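Local coordinates for putative membrane protein COG4129 (Clostridium difficile, PDB 3KMI), which is of unknown function but, as a membrane protein whose C-terminal domain belongs to a putative aromatic acid exporter family, may help export aromatic acids, at residues T118-E121 against A122-N126; E131-R134 against L135-M139. All blocks are in the same frame, centred on the assembly; numbering follows the deposited sequence. Where two conformers were deposited one is given.

Contact 1 of 2, residues T118-E121 against A122-N126; sequences TEFE and AETGN
The F120 ring has the T124 methyl over one face and T118 O in its plane at the edge. T124 CG2 stands 3.9 Å from the ring centroid and 20° off the normal, a CH-pi contact displaced toward the CD1 rim. Farther round the ring, F120 CE2 comes to 3.5 Å from G125 CA, obliquely, so the backbone at the helix start packs against the phenyl group. The same methyl also meets T118 CG2 at 3.8 Å, where the two threonine side chains cross at a slant. With OG1 beside the backbone N (chi1 -50°), the T124 methyl is turned to the ring. T124 OG1 itself accepts from E121 N at 2.7 Å in a nearly straight bond (162°). In return T124 N donates to E121 O at 3.1 Å, arriving well above the carbonyl plane. This return bond closes a type I beta turn over A122 and E123 that leads into the helix. A water donates to E121 O and accepts from G125 N, 2.9 Å away, so the E121 carbonyl and the first turn are joined both directly and through solvent. The turn completes the connection from helix 103-117, whose K114 O is bonded by T118 OG1 just past the helix end, to helix 124-140, while F120 reaches across to L168 and R171 of helix 148-176.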
loop_
_atom_site.group_PDB
_atom_site.type_symbol
_atom_site.label_atom_id
_atom_site.label_comp_id
_atom_site.label_asym_id
_atom_site.label_seq_id
_atom_site.Cartn_x
_atom_site.Cartn_y
_atom_site.Cartn_z
ATOM N N THR A 118 17.467 12.825 -0.854
ATOM C CA THR A 118 17.551 13.412 -2.179
ATOM C C THR A 118 16.368 14.340 -2.428
ATOM O O THR A 118 15.203 13.920 -2.371
ATOM C CB THR A 118 17.629 12.313 -3.297
ATOM O OG1 THR A 118 18.764 11.460 -3.065
ATOM C CG2 THR A 118 17.774 12.947 -4.693
ATOM N N GLU A 119 16.668 15.606 -2.692
ATOM C CA GLU A 119 15.636 16.567 -3.082
ATOM C C GLU A 119 15.146 16.201 -4.485
ATOM O O GLU A 119 15.954 15.930 -5.365
ATOM C CB GLU A 119 16.199 17.989 -3.055
ATOM C CG GLU A 119 16.348 18.573 -1.655
ATOM C CD GLU A 119 15.099 18.392 -0.810
ATOM O OE1 GLU A 119 14.045 18.955 -1.185
ATOM O OE2 GLU A 119 15.171 17.680 0.227
ATOM N N PHE A 120 13.832 16.162 -4.684
ATOM C CA PHE A 120 13.295 15.755 -5.959
ATOM C C PHE A 120 13.470 16.896 -6.939
ATOM O O PHE A 120 13.083 18.036 -6.654
ATOM C CB PHE A 120 11.839 15.309 -5.833
ATOM C CG PHE A 120 11.665 13.811 -5.725
ATOM C CD1 PHE A 120 12.405 13.065 -4.808
ATOM C CD2 PHE A 120 10.755 13.153 -6.553
ATOM C CE1 PHE A 120 12.232 11.673 -4.713
ATOM C CE2 PHE A 120 10.577 11.771 -6.460
ATOM C CZ PHE A 120 11.313 11.037 -5.529
ATOM N N GLU A 121 14.159 16.597 -8.036
ATOM C CA GLU A 121 14.276 17.515 -9.180
ATOM C C GLU A 121 13.613 16.833 -10.372
ATOM O O GLU A 121 13.055 15.755 -10.215
ATOM C CB GLU A 121 15.741 17.860 -9.474
ATOM C CG GLU A 121 16.508 18.374 -8.240
ATOM C CD GLU A 121 17.775 19.126 -8.591
ATOM O OE1 GLU A 121 18.567 18.620 -9.420
ATOM O OE2 GLU A 121 17.980 20.227 -8.028
ATOM N N ALA A 122 13.671 17.452 -11.550
ATOM C CA ALA A 122 12.920 16.975 -12.717
ATOM C C ALA A 122 12.942 15.452 -12.927
ATOM O O ALA A 122 11.900 14.826 -13.103
ATOM C CB ALA A 122 13.387 17.701 -13.996
ATOM N N GLU A 123 14.129 14.861 -12.899
ATOM C CA GLU A 123 14.289 13.475 -13.309
ATOM C C GLU A 123 14.399 12.509 -12.130
ATOM O O GLU A 123 14.538 11.295 -12.319
ATOM C CB GLU A 123 15.523 13.350 -14.212
ATOM C CG GLU A 123 15.421 12.238 -15.256
ATOM C CD GLU A 123 14.125 12.296 -16.046
ATOM O OE1 GLU A 123 13.728 13.406 -16.473
ATOM O OE2 GLU A 123 13.504 11.232 -16.237
ATOM N N THR A 124 14.335 13.048 -10.919
ATOM C CA THR A 124 14.604 12.264 -9.733
ATOM C C THR A 124 13.661 11.071 -9.547
ATOM O O THR A 124 14.124 9.960 -9.336
ATOM C CB THR A 124 14.569 13.147 -8.489
ATOM O OG1 THR A 124 15.395 14.306 -8.700
ATOM C CG2 THR A 124 15.037 12.367 -7.262
ATOM N N GLY A 125 12.350 11.296 -9.602
ATOM C CA GLY A 125 11.412 10.191 -9.420
ATOM C C GLY A 125 11.699 9.055 -10.396
ATOM O O GLY A 125 11.797 7.881 -10.006
ATOM N N ASN A 126 11.851 9.423 -11.662
ATOM C CA ASN A 126 12.133 8.466 -12.726
ATOM C C ASN A 126 13.421 7.674 -12.497
ATOM O O ASN A 126 13.415 6.450 -12.627
ATOM C CB ASN A 126 12.197 9.186 -14.059
ATOM C CG ASN A 126 10.848 9.632 -14.546
ATOM O OD1 ASN A 126 9.799 9.179 -14.066
ATOM N ND2 ASN A 126 10.859 10.507 -15.530
HETATM O O HOH W 1 11.065 13.816 -10.160
#

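Contact 2 of 2, residues E131-R134 against L135-M139; sequences ELKR and LMISM
L132 and M136, one turn apart, lean their side chains across each other at an angle, with the terminal methyl of the selenomethionine, CE, 4.1 Å from L132 CG. M136 runs extended beyond CG, and with CG beside its own backbone N (chi1 -64°) the chain is directed back along the helix to the preceding turn; on the way M136 CG passes 3.3 Å from L132 O. A second pairing of the same spacing lies on the exposed side, where K133 CE approaches I137 CD1 at 4.2 Å. R134 bends at chi3 (-54°), which brings one face of its guanidinium over E131 CA, with the carbon lying toward the rim of the group. Beneath these side chains run successive i to i+4 backbone bonds, such as M136 N to L132 O at 2.9 Å. L132 and M136 rest on L161 of helix 148-176; L135 touches both L161 and I107 of helix 103-117, and E131 OE1 forms a salt bridge with K114. Such a division, with L132, L135 and M136 against neighbouring helices and K133 and R134, along with I137, on the exposed side, is that of an amphipathic alpha-helix in an all-helical bundle.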
loop_
_atom_site.group_PDB
_atom_site.type_symbol
_atom_site.label_atom_id
_atom_site.label_comp_id
_atom_site.label_asym_id
_atom_site.label_seq_id
_atom_site.Cartn_x
_atom_site.Cartn_y
_atom_site.Cartn_z
ATOM N N GLU A 131 15.958 2.611 -10.578
ATOM C CA GLU A 131 16.884 1.977 -9.618
ATOM C C GLU A 131 16.143 0.922 -8.821
ATOM O O GLU A 131 16.660 -0.180 -8.600
ATOM C CB GLU A 131 17.539 3.004 -8.686
ATOM C CG GLU A 131 18.530 2.413 -7.663
ATOM C CD GLU A 131 19.293 3.495 -6.836
ATOM O OE1 GLU A 131 19.106 4.707 -7.096
ATOM O OE2 GLU A 131 20.088 3.120 -5.928
ATOM N N LEU A 132 14.925 1.254 -8.406
ATOM C CA LEU A 132 14.057 0.285 -7.725
ATOM C C LEU A 132 13.777 -0.957 -8.589
ATOM O O LEU A 132 13.833 -2.101 -8.088
ATOM C CB LEU A 132 12.738 0.950 -7.263
ATOM C CG LEU A 132 11.766 0.087 -6.480
ATOM C CD1 LEU A 132 12.492 -0.594 -5.318
ATOM C CD2 LEU A 132 10.651 0.984 -5.913
ATOM N N LYS A 133 13.459 -0.734 -9.863
ATOM C CA LYS A 133 13.199 -1.859 -10.742
ATOM C C LYS A 133 14.464 -2.732 -10.846
ATOM O O LYS A 133 14.386 -3.965 -10.845
ATOM C CB LYS A 133 12.725 -1.375 -12.118
ATOM C CG LYS A 133 12.244 -2.512 -13.023
ATOM C CD LYS A 133 12.053 -2.056 -14.455
ATOM C CE LYS A 133 11.941 -3.266 -15.419
ATOM N NZ LYS A 133 11.027 -4.279 -14.813
ATOM N N ARG A 134 15.631 -2.087 -10.906
ATOM C CA ARG A 134 16.887 -2.817 -10.923
ATOM C C ARG A 134 17.111 -3.670 -9.659
ATOM O O ARG A 134 17.602 -4.809 -9.749
ATOM C CB ARG A 134 18.059 -1.872 -11.211
ATOM C CG ARG A 134 18.102 -1.383 -12.671
ATOM C CD ARG A 134 19.528 -0.884 -13.057
ATOM N NE ARG A 134 19.983 0.128 -12.097
ATOM C CZ ARG A 134 19.718 1.433 -12.187
ATOM N NH1 ARG A 134 19.026 1.912 -13.218
ATOM N NH2 ARG A 134 20.164 2.268 -11.257
ATOM N N LEU A 135 16.710 -3.151 -8.497
ATOM C CA LEU A 135 16.845 -3.891 -7.248
ATOM C C LEU A 135 15.856 -5.068 -7.169
ATOM O O LEU A 135 16.186 -6.109 -6.609
ATOM C CB LEU A 135 16.657 -2.961 -6.042
ATOM C CG LEU A 135 16.883 -3.571 -4.645
ATOM C CD1 LEU A 135 18.273 -4.140 -4.479
ATOM C CD2 LEU A 135 16.629 -2.536 -3.544
HETATM N N MSE A 136 14.647 -4.885 -7.709
HETATM C CA MSE A 136 13.645 -5.963 -7.782
HETATM C C MSE A 136 14.202 -7.102 -8.641
HETATM O O MSE A 136 14.140 -8.269 -8.247
HETATM C CB MSE A 136 12.297 -5.477 -8.368
HETATM C CG MSE A 136 11.510 -4.413 -7.559
HETATM SE SE MSE A 136 9.658 -4.151 -8.191
HETATM C CE MSE A 136 8.985 -2.948 -6.753
ATOM N N ILE A 137 14.748 -6.761 -9.811
ATOM C CA ILE A 137 15.313 -7.780 -10.717
ATOM C C ILE A 137 16.487 -8.500 -10.050
ATOM O O ILE A 137 16.616 -9.720 -10.167
ATOM C CB ILE A 137 15.747 -7.192 -12.101
ATOM C CG1 ILE A 137 14.533 -6.676 -12.886
ATOM C CG2 ILE A 137 16.549 -8.241 -12.951
ATOM C CD1 ILE A 137 14.916 -5.873 -14.146
ATOM N N SER A 138 17.316 -7.743 -9.329
ATOM C CA SER A 138 18.512 -8.291 -8.685
ATOM C C SER A 138 18.145 -9.198 -7.523
ATOM O O SER A 138 18.742 -10.256 -7.357
ATOM C CB SER A 138 19.463 -7.171 -8.232
ATOM O OG SER A 138 20.373 -7.611 -7.232
HETATM N N MSE A 139 17.171 -8.789 -6.713
HETATM C CA MSE A 139 16.718 -9.650 -5.622
HETATM C C MSE A 139 16.105 -10.941 -6.163
HETATM O O MSE A 139 16.306 -12.006 -5.590
HETATM C CB MSE A 139 15.717 -8.941 -4.718
HETATM C CG MSE A 139 16.324 -8.036 -3.657
HETATM SE SE MSE A 139 14.878 -7.356 -2.577
HETATM C CE MSE A 139 14.175 -9.121 -2.061
#

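How the contacts relate
Contacts 1 and 2 follow one another along the chain and share helix 124-140: residues 118-126 form the turn into it and its first residues, and residues 131-139 lie in its later part. Their centres are 18 Å apart, and although the nearest atoms approach to about 5 Å, the two do not touch. Both are tied to the same neighbours. K114 of helix 103-117 serves each of them, through its carbonyl in contact 1 and its side-chain NZ, in a salt bridge to E131, in contact 2, and helix 148-176 is met by side chains of both. They are thus related by packing along one helix of the C-terminal domain of a putative aromatic acid exporter, the part of the longer membrane protein present in this chain.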